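Local coordinates for beta sliding clamp (Bartonella birtlesii LL-WM9, PDB 6DEG), which probably tethers DNA polymerases and other proteins to DNA and makes them processive, as a ring-shaped head-to-tail homodimer that encircles the duplex, at residues 57-62 and 245-250; 11-16 and 95-100; 150-155 and 191-196; 186-191 and 262-267. All coordinates share one frame; numbering follows the deposited sequence.

Contact 1 of 4, residues 57-62 and 245-250; sequences LDLEVT and VVFTSK
F247 reaches from strand 245-250 across its antiparallel neighbour 59-62, where V61 is its non-hydrogen-bonded partner. Beyond CB, its CG lies anti to the backbone N (chi1 -175°), which lays the ring along strand 59-62 toward L59. CG skirts E60 O, and CD1 comes closer, 3.3 Å from E60 O, while also leaning on V61 CG2. Further out, CE1 touches L59 CB at 3.8 Å. At the fork of L59, the tip atom F247 CZ lies 3.7 Å from L59 CD2, and L59 CD1 is in the ring plane at its edge. L59 CD2 also meets S249 CB at 3.4 Å, the last contact along this face. On the other face E60 lies alongside T248, and T62 OG1 presses on V246 CB at 3.2 Å. The backbones of E60 and T248, and of T62 and V246, exchange paired hydrogen bonds. Just before strand 59-62 begins, D58 meets the end of K250: the lysine chain bends at chi4, and K250 NZ forms a 2.9 Å salt bridge with D58 OD1 and a weak bond to L57 O. D58 OD2 pairs with K212, and two lysines thus flank one carboxylate, probably favouring its charged form. The pairing makes one sheet continuous from the N-terminal into the central domain; A213, E216 and L217 of helix 211-222 pack against its L59, F247 and S249, and V25 of helix 15-26 against V61.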
loop_
_atom_site.group_PDB
_atom_site.type_symbol
_atom_site.label_atom_id
_atom_site.label_comp_id
_atom_site.label_asym_id
_atom_site.label_seq_id
_atom_site.Cartn_x
_atom_site.Cartn_y
_atom_site.Cartn_z
ATOM N N LEU B 57 22.121 12.247 -11.340
ATOM C CA LEU B 57 22.930 12.565 -12.511
ATOM C C LEU B 57 22.045 12.844 -13.724
ATOM O O LEU B 57 22.344 13.741 -14.518
ATOM C CB LEU B 57 23.943 11.455 -12.808
ATOM C CG LEU B 57 24.916 11.155 -11.662
ATOM C CD1 LEU B 57 25.883 10.043 -12.044
ATOM C CD2 LEU B 57 25.669 12.411 -11.238
ATOM N N ASP B 58 20.944 12.104 -13.867
ATOM C CA ASP B 58 20.028 12.315 -14.980
ATOM C C ASP B 58 18.944 13.346 -14.680
ATOM O O ASP B 58 18.450 13.995 -15.608
ATOM C CB ASP B 58 19.380 10.986 -15.375
ATOM C CG ASP B 58 20.393 9.967 -15.883
ATOM O OD1 ASP B 58 21.310 10.357 -16.640
ATOM O OD2 ASP B 58 20.278 8.777 -15.513
ATOM N N LEU B 59 18.565 13.528 -13.415
ATOM C CA LEU B 59 17.552 14.508 -13.036
ATOM C C LEU B 59 18.055 15.350 -11.871
ATOM O O LEU B 59 18.980 14.963 -11.156
ATOM C CB LEU B 59 16.229 13.833 -12.631
ATOM C CG LEU B 59 15.586 12.915 -13.669
ATOM C CD1 LEU B 59 14.350 12.215 -13.097
ATOM C CD2 LEU B 59 15.260 13.688 -14.925
ATOM N N GLU B 60 17.426 16.513 -11.682
ATOM C CA GLU B 60 17.724 17.381 -10.547
ATOM C C GLU B 60 16.467 18.131 -10.137
ATOM O O GLU B 60 15.782 18.711 -10.985
ATOM C CB GLU B 60 18.831 18.394 -10.870
ATOM C CG GLU B 60 18.796 19.627 -9.961
ATOM C CD GLU B 60 19.598 20.804 -10.497
ATOM O OE1 GLU B 60 20.845 20.760 -10.433
ATOM O OE2 GLU B 60 18.978 21.780 -10.981
ATOM N N VAL B 61 16.174 18.123 -8.838
ATOM C CA VAL B 61 15.078 18.892 -8.258
ATOM C C VAL B 61 15.640 19.822 -7.194
ATOM O O VAL B 61 16.479 19.415 -6.382
ATOM C CB VAL B 61 13.991 17.984 -7.645
ATOM C CG1 VAL B 61 12.777 18.807 -7.260
ATOM C CG2 VAL B 61 13.598 16.894 -8.615
ATOM N N THR B 62 15.182 21.070 -7.198
ATOM C CA THR B 62 15.480 21.999 -6.121
ATOM C C THR B 62 14.179 22.644 -5.680
ATOM O O THR B 62 13.350 23.017 -6.513
ATOM C CB THR B 62 16.490 23.082 -6.526
ATOM O OG1 THR B 62 15.806 24.156 -7.179
ATOM C CG2 THR B 62 17.558 22.517 -7.444
ATOM N N VAL B 245 9.659 24.870 -6.709
ATOM C CA VAL B 245 10.363 23.727 -7.274
ATOM C C VAL B 245 11.084 24.140 -8.550
ATOM O O VAL B 245 10.622 25.000 -9.306
ATOM C CB VAL B 245 9.376 22.571 -7.535
ATOM C CG1 VAL B 245 10.125 21.276 -7.794
ATOM C CG2 VAL B 245 8.408 22.425 -6.365
ATOM N N VAL B 246 12.242 23.522 -8.788
ATOM C CA VAL B 246 12.967 23.666 -10.045
ATOM C C VAL B 246 13.423 22.276 -10.467
ATOM O O VAL B 246 14.237 21.650 -9.779
ATOM C CB VAL B 246 14.170 24.618 -9.928
ATOM C CG1 VAL B 246 15.134 24.406 -11.089
ATOM C CG2 VAL B 246 13.700 26.063 -9.869
ATOM N N PHE B 247 12.896 21.792 -11.587
ATOM C CA PHE B 247 13.187 20.464 -12.106
ATOM C C PHE B 247 13.935 20.575 -13.428
ATOM O O PHE B 247 13.562 21.369 -14.298
ATOM C CB PHE B 247 11.887 19.676 -12.294
ATOM C CG PHE B 247 12.087 18.244 -12.705
ATOM C CD1 PHE B 247 12.965 17.423 -12.019
ATOM C CD2 PHE B 247 11.386 17.718 -13.777
ATOM C CE1 PHE B 247 13.140 16.102 -12.395
ATOM C CE2 PHE B 247 11.559 16.401 -14.159
ATOM C CZ PHE B 247 12.437 15.592 -13.468
ATOM N N THR B 248 14.982 19.766 -13.585
ATOM C CA THR B 248 15.826 19.807 -14.771
ATOM C C THR B 248 16.172 18.383 -15.183
ATOM O O THR B 248 16.411 17.527 -14.327
ATOM C CB THR B 248 17.098 20.628 -14.502
ATOM O OG1 THR B 248 16.746 22.002 -14.300
ATOM C CG2 THR B 248 18.060 20.540 -15.675
ATOM N N SER B 249 16.204 18.129 -16.493
ATOM C CA SER B 249 16.409 16.782 -17.006
ATOM C C SER B 249 17.247 16.802 -18.276
ATOM O O SER B 249 17.175 17.737 -19.076
ATOM C CB SER B 249 15.077 16.091 -17.309
ATOM O OG SER B 249 15.280 14.932 -18.099
ATOM N N LYS B 250 18.034 15.742 -18.457
ATOM C CA LYS B 250 18.721 15.517 -19.716
ATOM C C LYS B 250 17.716 15.156 -20.805
ATOM O O LYS B 250 16.536 14.906 -20.544
ATOM C CB LYS B 250 19.752 14.396 -19.580
ATOM C CG LYS B 250 20.947 14.719 -18.707
ATOM C CD LYS B 250 22.105 13.790 -19.027
ATOM C CE LYS B 250 23.091 13.715 -17.879
ATOM N NZ LYS B 250 23.260 12.313 -17.404
#

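Contact 2 of 4, residues 11-16 and 95-100; sequences ITVDRS and IVLSVD
The edge of the N-terminal domain's four-stranded antiparallel sheet is formed here, as I11, T12 and V13 pair with L97, V96 and I95. V13 and I95 are a hydrogen-bonded pair, with V13 N 3.1 Å from I95 O and I95 N 3.0 Å from V13 O. I11 and L97 are another, but uneven: L97 N reaches I11 O at 3.1 Å, whereas the return bond from I11 N to L97 O is weak. On one face, I11 CG1 sits between its own backbone N and carbonyl carbon (chi1 50°), a turn that brings it to 3.6 Å from L97 CD1. V13 crosses L97 at about a right angle, its CG2 4.0 Å from the same methyl. Strand 10-14 runs straight into helix 15-26, the strand-to-helix step with which this DNA clamp domain begins, and D14 holds the N-cap position, accepting a weak bond from S16 N. T12 and V96 lie side by side on the opposite face, OG1 of T12 3.8 Å from V96 CG2. At the helix start, I95 CD1 packs 3.6 Å from R15 CB, while the guanidinium leads away, R15 NE bonding to V86 O and R15 NH1 to R87 O.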
loop_
_atom_site.group_PDB
_atom_site.type_symbol
_atom_site.label_atom_id
_atom_site.label_comp_id
_atom_site.label_asym_id
_atom_site.label_seq_id
_atom_site.Cartn_x
_atom_site.Cartn_y
_atom_site.Cartn_z
ATOM N N ILE B 11 20.018 26.636 11.533
ATOM C CA ILE B 11 18.685 27.053 11.112
ATOM C C ILE B 11 17.638 26.370 11.981
ATOM O O ILE B 11 17.857 25.289 12.529
ATOM C CB ILE B 11 18.387 26.735 9.630
ATOM C CG1 ILE B 11 18.710 25.278 9.314
ATOM C CG2 ILE B 11 19.162 27.654 8.713
ATOM C CD1 ILE B 11 18.053 24.780 8.055
ATOM N N THR B 12 16.473 27.011 12.079
ATOM C CA THR B 12 15.334 26.473 12.813
ATOM C C THR B 12 14.128 26.497 11.890
ATOM O O THR B 12 13.702 27.569 11.445
ATOM C CB THR B 12 15.054 27.269 14.090
ATOM O OG1 THR B 12 16.277 27.467 14.810
ATOM C CG2 THR B 12 14.073 26.517 14.977
ATOM N N VAL B 13 13.586 25.320 11.601
ATOM C CA VAL B 13 12.544 25.172 10.598
ATOM C C VAL B 13 11.334 24.496 11.221
ATOM O O VAL B 13 11.445 23.751 12.201
ATOM C CB VAL B 13 13.048 24.372 9.378
ATOM C CG1 VAL B 13 14.314 25.000 8.817
ATOM C CG2 VAL B 13 13.297 22.926 9.766
ATOM N N ASP B 14 10.167 24.778 10.650
ATOM C CA ASP B 14 8.969 24.031 10.996
ATOM C C ASP B 14 9.080 22.616 10.445
ATOM O O ASP B 14 9.468 22.420 9.290
ATOM C CB ASP B 14 7.729 24.724 10.436
ATOM C CG ASP B 14 6.439 24.051 10.866
ATOM O OD1 ASP B 14 6.490 23.064 11.631
ATOM O OD2 ASP B 14 5.364 24.513 10.431
ATOM N N ARG B 15 8.734 21.630 11.273
ATOM C CA ARG B 15 8.931 20.235 10.890
ATOM C C ARG B 15 8.044 19.854 9.712
ATOM O O ARG B 15 8.522 19.296 8.718
ATOM C CB ARG B 15 8.661 19.325 12.089
ATOM C CG ARG B 15 8.625 17.844 11.758
ATOM C CD ARG B 15 7.198 17.337 11.729
ATOM N NE ARG B 15 7.108 15.976 11.218
ATOM C CZ ARG B 15 6.144 15.553 10.411
ATOM N NH1 ARG B 15 6.129 14.296 9.992
ATOM N NH2 ARG B 15 5.197 16.391 10.016
ATOM N N SER B 16 6.748 20.152 9.804
ATOM C CA SER B 16 5.823 19.753 8.748
ATOM C C SER B 16 6.141 20.456 7.434
ATOM O O SER B 16 6.185 19.820 6.374
ATOM C CB SER B 16 4.392 20.039 9.187
ATOM O OG SER B 16 4.296 21.331 9.751
ATOM N N ILE B 95 12.720 22.266 14.439
ATOM C CA ILE B 95 13.933 21.466 14.402
ATOM C C ILE B 95 15.122 22.398 14.239
ATOM O O ILE B 95 15.054 23.380 13.492
ATOM C CB ILE B 95 13.873 20.429 13.267
ATOM C CG1 ILE B 95 12.505 19.742 13.260
ATOM C CG2 ILE B 95 14.977 19.406 13.430
ATOM C CD1 ILE B 95 12.243 18.907 12.031
ATOM N N VAL B 96 16.211 22.085 14.937
ATOM C CA VAL B 96 17.427 22.890 14.932
ATOM C C VAL B 96 18.541 22.051 14.326
ATOM O O VAL B 96 18.862 20.970 14.837
ATOM C CB VAL B 96 17.802 23.369 16.342
ATOM C CG1 VAL B 96 19.132 24.098 16.315
ATOM C CG2 VAL B 96 16.706 24.267 16.894
ATOM N N LEU B 97 19.139 22.560 13.251
ATOM C CA LEU B 97 20.076 21.823 12.413
ATOM C C LEU B 97 21.418 22.546 12.413
ATOM O O LEU B 97 21.493 23.707 11.997
ATOM C CB LEU B 97 19.514 21.694 10.998
ATOM C CG LEU B 97 18.049 21.234 10.978
ATOM C CD1 LEU B 97 17.104 22.384 10.675
ATOM C CD2 LEU B 97 17.833 20.100 9.992
ATOM N N SER B 98 22.478 21.856 12.842
ATOM C CA SER B 98 23.729 22.524 13.178
ATOM C C SER B 98 24.933 21.770 12.632
ATOM O O SER B 98 24.906 20.548 12.468
ATOM C CB SER B 98 23.895 22.669 14.698
ATOM O OG SER B 98 22.670 23.022 15.313
ATOM N N VAL B 99 25.997 22.530 12.366
ATOM C CA VAL B 99 27.312 22.010 12.021
ATOM C C VAL B 99 28.308 22.572 13.035
ATOM O O VAL B 99 28.000 23.491 13.797
ATOM C CB VAL B 99 27.724 22.373 10.576
ATOM C CG1 VAL B 99 28.813 21.437 10.055
ATOM C CG2 VAL B 99 26.516 22.350 9.654
ATOM N N ASP B 100 29.509 22.003 13.050
ATOM C CA ASP B 100 30.552 22.484 13.951
ATOM C C ASP B 100 31.925 22.471 13.285
ATOM O O ASP B 100 32.827 23.207 13.689
ATOM C CB ASP B 100 30.583 21.646 15.229
#

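Contact 3 of 4, residues 150-155 and 191-196; sequences DCTQFA and AQVDME
A155 and A191 meet methyl to methyl beside two aromatic rings, those of F154 and Y374. The F154 ring has D150 O at its edge, in plane, and meets the Y374 ring with the planes inclined at about 40°; D341 and Q345 of helix 336-345 also touch it. Y374 lies in turn against A191 and bonds through its hydroxyl to C151 O, a carbonyl that skirts A191 CB at 4.1 Å. The amide of Q192 is turned to the other side of strand 191-196, where Q192 NE2 makes a weak, bent bond to D194 OD2 two residues on, and D194 OD1 is paired with R181.

Between the two segments the contact is apolar and small. A155 CB stands 3.5 Å from A191 CB, the closest approach of loop and strand. T152 and V193 form the second point of contact, T152 OG1 lying 3.8 Å from V193 CG1. With chi1 at 49°, V193 CG1 is flanked by both backbone neighbours of CA and faces the threonine. T152 OG1 also makes a weak bond to L148 O, so the hydroxyl is tied back to the preceding helix while its flank meets the valine. A155 N bonds to T152 O at 2.9 Å and closes a type I beta turn, which carries the A155 methyl round to A191. The turn follows helix 142-150, whose L148 packs on V193, and helix and loop together cover this strand in the helix-on-sheet layer of a DNA clamp domain, where the central domain meets the C-terminal one.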
loop_
_atom_site.group_PDB
_atom_site.type_symbol
_atom_site.label_atom_id
_atom_site.label_comp_id
_atom_site.label_asym_id
_atom_site.label_seq_id
_atom_site.Cartn_x
_atom_site.Cartn_y
_atom_site.Cartn_z
ATOM N N ASP B 150 -0.568 13.383 -18.669
ATOM C CA ASP B 150 -1.432 12.287 -18.246
ATOM C C ASP B 150 -2.094 11.626 -19.446
ATOM O O ASP B 150 -2.384 10.425 -19.415
ATOM C CB ASP B 150 -2.478 12.795 -17.255
ATOM C CG ASP B 150 -1.857 13.381 -16.000
ATOM O OD1 ASP B 150 -0.649 13.164 -15.769
ATOM O OD2 ASP B 150 -2.584 14.055 -15.241
ATOM N N CYS B 151 -2.305 12.386 -20.521
ATOM C CA CYS B 151 -2.790 11.826 -21.775
ATOM C C CYS B 151 -1.756 10.935 -22.446
ATOM O O CYS B 151 -2.122 10.099 -23.279
ATOM C CB CYS B 151 -3.176 12.950 -22.736
ATOM S SG CYS B 151 -4.666 13.846 -22.285
ATOM N N THR B 152 -0.479 11.096 -22.107
ATOM C CA THR B 152 0.611 10.447 -22.819
ATOM C C THR B 152 1.386 9.437 -21.983
ATOM O O THR B 152 1.928 8.481 -22.543
ATOM C CB THR B 152 1.571 11.530 -23.345
ATOM O OG1 THR B 152 0.898 12.331 -24.326
ATOM C CG2 THR B 152 2.820 10.944 -23.961
ATOM N N GLN B 153 1.385 9.582 -20.652
ATOM C CA GLN B 153 2.292 8.810 -19.804
ATOM C C GLN B 153 2.118 7.308 -19.989
ATOM O O GLN B 153 3.103 6.561 -20.010
ATOM C CB GLN B 153 2.079 9.188 -18.338
ATOM N N PHE B 154 0.882 6.846 -20.128
ATOM C CA PHE B 154 0.613 5.418 -20.208
ATOM C C PHE B 154 0.886 4.827 -21.585
ATOM O O PHE B 154 0.765 3.608 -21.747
ATOM C CB PHE B 154 -0.840 5.148 -19.823
ATOM C CG PHE B 154 -1.821 5.874 -20.682
ATOM C CD1 PHE B 154 -2.235 7.148 -20.350
ATOM C CD2 PHE B 154 -2.314 5.294 -21.838
ATOM C CE1 PHE B 154 -3.125 7.823 -21.147
ATOM C CE2 PHE B 154 -3.212 5.966 -22.634
ATOM C CZ PHE B 154 -3.620 7.232 -22.286
ATOM N N ALA B 155 1.243 5.639 -22.576
ATOM C CA ALA B 155 1.458 5.131 -23.929
ATOM C C ALA B 155 2.940 4.963 -24.250
ATOM O O ALA B 155 3.312 4.135 -25.083
ATOM C CB ALA B 155 0.803 6.050 -24.945
ATOM N N ALA B 191 0.169 7.974 -29.064
ATOM C CA ALA B 191 -0.593 8.977 -28.325
ATOM C C ALA B 191 -0.143 10.371 -28.742
ATOM O O ALA B 191 1.052 10.675 -28.695
ATOM C CB ALA B 191 -0.423 8.804 -26.811
ATOM N N GLN B 192 -1.098 11.216 -29.146
ATOM C CA GLN B 192 -0.820 12.569 -29.623
ATOM C C GLN B 192 -1.776 13.555 -28.969
ATOM O O GLN B 192 -2.983 13.304 -28.921
ATOM C CB GLN B 192 -0.963 12.677 -31.140
ATOM C CG GLN B 192 -1.347 14.079 -31.585
ATOM C CD GLN B 192 -1.371 14.254 -33.082
ATOM O OE1 GLN B 192 -0.517 13.731 -33.800
ATOM N NE2 GLN B 192 -2.342 15.015 -33.563
ATOM N N VAL B 193 -1.245 14.674 -28.471
ATOM C CA VAL B 193 -2.064 15.725 -27.870
ATOM C C VAL B 193 -1.538 17.083 -28.322
ATOM O O VAL B 193 -0.328 17.326 -28.287
ATOM C CB VAL B 193 -2.091 15.619 -26.329
ATOM C CG1 VAL B 193 -0.684 15.476 -25.765
ATOM C CG2 VAL B 193 -2.803 16.816 -25.718
ATOM N N ASP B 194 -2.448 17.964 -28.743
ATOM C CA ASP B 194 -2.113 19.290 -29.246
ATOM C C ASP B 194 -2.703 20.373 -28.352
ATOM O O ASP B 194 -3.700 20.165 -27.656
ATOM C CB ASP B 194 -2.620 19.493 -30.679
ATOM C CG ASP B 194 -2.125 18.430 -31.623
ATOM O OD1 ASP B 194 -0.901 18.382 -31.861
ATOM O OD2 ASP B 194 -2.957 17.642 -32.122
ATOM N N MET B 195 -2.081 21.549 -28.401
ATOM C CA MET B 195 -2.536 22.698 -27.635
ATOM C C MET B 195 -2.077 23.977 -28.318
ATOM O O MET B 195 -1.033 24.004 -28.975
ATOM C CB MET B 195 -2.006 22.653 -26.201
ATOM C CG MET B 195 -2.443 23.820 -25.346
ATOM S SD MET B 195 -1.313 24.133 -23.985
ATOM C CE MET B 195 0.226 23.599 -24.713
ATOM N N GLU B 196 -2.874 25.032 -28.161
ATOM C CA GLU B 196 -2.521 26.344 -28.689
ATOM C C GLU B 196 -1.226 26.839 -28.054
ATOM O O GLU B 196 -1.114 26.909 -26.826
ATOM C CB GLU B 196 -3.661 27.328 -28.437
ATOM C CG GLU B 196 -4.684 27.368 -29.565
ATOM C CD GLU B 196 -5.501 28.646 -29.580
ATOM O OE1 GLU B 196 -4.965 29.705 -29.191
ATOM O OE2 GLU B 196 -6.680 28.590 -29.988
#

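Contact 4 of 4, residues 186-191 and 262-267; sequences DGHRLA and VIPLGN
With chi1 at -144°, away from the staggered positions, the H188 side chain swings its imidazole over V262. L190 is fully anti (CG opposite the backbone N, chi1 -178°) and approaches the same valine obliquely. V262 CG1 packs between the two side chains, 3.6 Å from L190 CD1. It lies over one face of the H188 ring as modelled, a CH-pi contact 4.2 Å from the centroid, though H188 NE2 is too close to V262 O and too badly angled for a bond, which leaves the ring position doubtful. The other branch, V262 CG2, comes to 3.1 Å from G187 O, while P264 CG stands at the ring edge, 4.3 Å from H188 NE2. G187, with positive phi, belongs to the type II' beta turn from D186 to R189 that presents the histidine. In other beta clamps the cleft between the central and C-terminal domains receives peptide motifs of partner proteins, and a similar role here is likely. Strand 189-196 pairs with strand 372-376, whose V375 touches H188 and P264, and N267 bonds to M354 O and P361 O, tying the loop to the rest of the C-terminal domain.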
loop_
_atom_site.group_PDB
_atom_site.type_symbol
_atom_site.label_atom_id
_atom_site.label_comp_id
_atom_site.label_asym_id
_atom_site.label_seq_id
_atom_site.Cartn_x
_atom_site.Cartn_y
_atom_site.Cartn_z
ATOM N N ASP B 186 4.512 3.510 -29.870
ATOM C CA ASP B 186 5.138 2.193 -29.797
ATOM C C ASP B 186 4.826 1.544 -31.139
ATOM O O ASP B 186 3.790 0.891 -31.295
ATOM C CB ASP B 186 4.601 1.386 -28.612
ATOM C CG ASP B 186 5.078 -0.054 -28.614
ATOM O OD1 ASP B 186 4.520 -0.869 -29.375
ATOM O OD2 ASP B 186 6.006 -0.376 -27.844
ATOM N N GLY B 187 5.713 1.746 -32.112
ATOM C CA GLY B 187 5.453 1.305 -33.468
ATOM C C GLY B 187 4.211 1.968 -34.022
ATOM O O GLY B 187 4.264 3.109 -34.488
ATOM N N HIS B 188 3.080 1.269 -33.952
ATOM C CA HIS B 188 1.810 1.834 -34.384
ATOM C C HIS B 188 0.960 2.337 -33.228
ATOM O O HIS B 188 0.216 3.308 -33.404
ATOM C CB HIS B 188 1.009 0.823 -35.208
ATOM C CG HIS B 188 0.227 1.453 -36.319
ATOM N ND1 HIS B 188 0.456 1.172 -37.649
ATOM C CD2 HIS B 188 -0.768 2.370 -36.295
ATOM C CE1 HIS B 188 -0.371 1.883 -38.395
ATOM N NE2 HIS B 188 -1.122 2.620 -37.598
ATOM N N ARG B 189 1.035 1.697 -32.063
ATOM C CA ARG B 189 0.384 2.237 -30.877
ATOM C C ARG B 189 0.972 3.616 -30.588
ATOM O O ARG B 189 2.193 3.774 -30.505
ATOM C CB ARG B 189 0.600 1.278 -29.699
ATOM C CG ARG B 189 0.314 1.828 -28.309
ATOM C CD ARG B 189 -0.998 2.578 -28.246
ATOM N NE ARG B 189 -1.178 3.248 -26.966
ATOM C CZ ARG B 189 -2.286 3.888 -26.606
ATOM N NH1 ARG B 189 -2.357 4.464 -25.415
ATOM N NH2 ARG B 189 -3.319 3.956 -27.436
ATOM N N LEU B 190 0.103 4.618 -30.438
ATOM C CA LEU B 190 0.560 6.002 -30.410
ATOM C C LEU B 190 -0.372 6.857 -29.559
ATOM O O LEU B 190 -1.544 6.528 -29.362
ATOM C CB LEU B 190 0.649 6.561 -31.841
ATOM C CG LEU B 190 1.151 7.981 -32.095
ATOM C CD1 LEU B 190 1.956 8.013 -33.375
ATOM C CD2 LEU B 190 -0.006 8.967 -32.167
ATOM N N ALA B 191 0.169 7.974 -29.064
ATOM C CA ALA B 191 -0.593 8.977 -28.325
ATOM C C ALA B 191 -0.143 10.371 -28.742
ATOM O O ALA B 191 1.052 10.675 -28.695
ATOM C CB ALA B 191 -0.423 8.804 -26.811
ATOM N N VAL B 262 2.377 6.678 -38.957
ATOM C CA VAL B 262 1.771 5.675 -38.090
ATOM C C VAL B 262 0.267 5.897 -37.910
ATOM O O VAL B 262 -0.481 4.947 -37.651
ATOM C CB VAL B 262 2.534 5.695 -36.753
ATOM C CG1 VAL B 262 1.697 5.155 -35.609
ATOM C CG2 VAL B 262 3.857 4.955 -36.897
ATOM N N ILE B 263 -0.207 7.117 -38.092
ATOM C CA ILE B 263 -1.622 7.423 -37.875
ATOM C C ILE B 263 -2.423 6.977 -39.099
ATOM O O ILE B 263 -2.043 7.313 -40.231
ATOM C CB ILE B 263 -1.806 8.909 -37.605
ATOM C CG1 ILE B 263 -0.973 9.306 -36.384
ATOM C CG2 ILE B 263 -3.270 9.235 -37.385
ATOM C CD1 ILE B 263 -1.148 10.737 -35.967
ATOM N N PRO B 264 -3.513 6.224 -38.922
ATOM C CA PRO B 264 -4.309 5.797 -40.081
ATOM C C PRO B 264 -4.977 6.974 -40.772
ATOM O O PRO B 264 -5.420 7.934 -40.137
ATOM C CB PRO B 264 -5.357 4.855 -39.472
ATOM C CG PRO B 264 -4.881 4.553 -38.088
ATOM C CD PRO B 264 -4.077 5.735 -37.654
ATOM N N LEU B 265 -5.080 6.871 -42.096
ATOM C CA LEU B 265 -5.586 7.958 -42.926
ATOM C C LEU B 265 -7.054 7.786 -43.295
ATOM O O LEU B 265 -7.860 8.697 -43.088
ATOM C CB LEU B 265 -4.742 8.080 -44.200
ATOM N N GLY B 266 -7.419 6.629 -43.836
ATOM C CA GLY B 266 -8.792 6.408 -44.231
ATOM C C GLY B 266 -9.458 5.281 -43.475
ATOM O O GLY B 266 -9.592 4.169 -43.996
ATOM N N ASN B 267 -9.873 5.548 -42.241
ATOM C CA ASN B 267 -10.660 4.600 -41.464
ATOM C C ASN B 267 -12.128 4.970 -41.636
ATOM O O ASN B 267 -12.567 6.033 -41.186
ATOM C CB ASN B 267 -10.236 4.607 -39.998
ATOM C CG ASN B 267 -8.999 3.764 -39.753
ATOM O OD1 ASN B 267 -8.219 3.502 -40.671
ATOM N ND2 ASN B 267 -8.821 3.325 -38.516
#

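Overall arrangement
Contacts 2 and 3 are buried, contact 1 is partly so and contact 4 lies at the surface. Contacts 1 and 2 are both antiparallel strand pairings, carried by backbone hydrogen bonds, but contact 2 stays inside the N-terminal domain whereas contact 1 joins that domain to the central one and adds a salt bridge at its solvent end. Contacts 3 and 4 instead set a loop against strand 189-196 or the turn leading into it, and rely on side-chain packing. They share A191, and their centres are about 14 Å apart; F154 of contact 3 packs on R189 of contact 4, near the central and C-terminal domain boundary. Contacts 2 and 4 are the farthest apart, with centres about 55 Å distant.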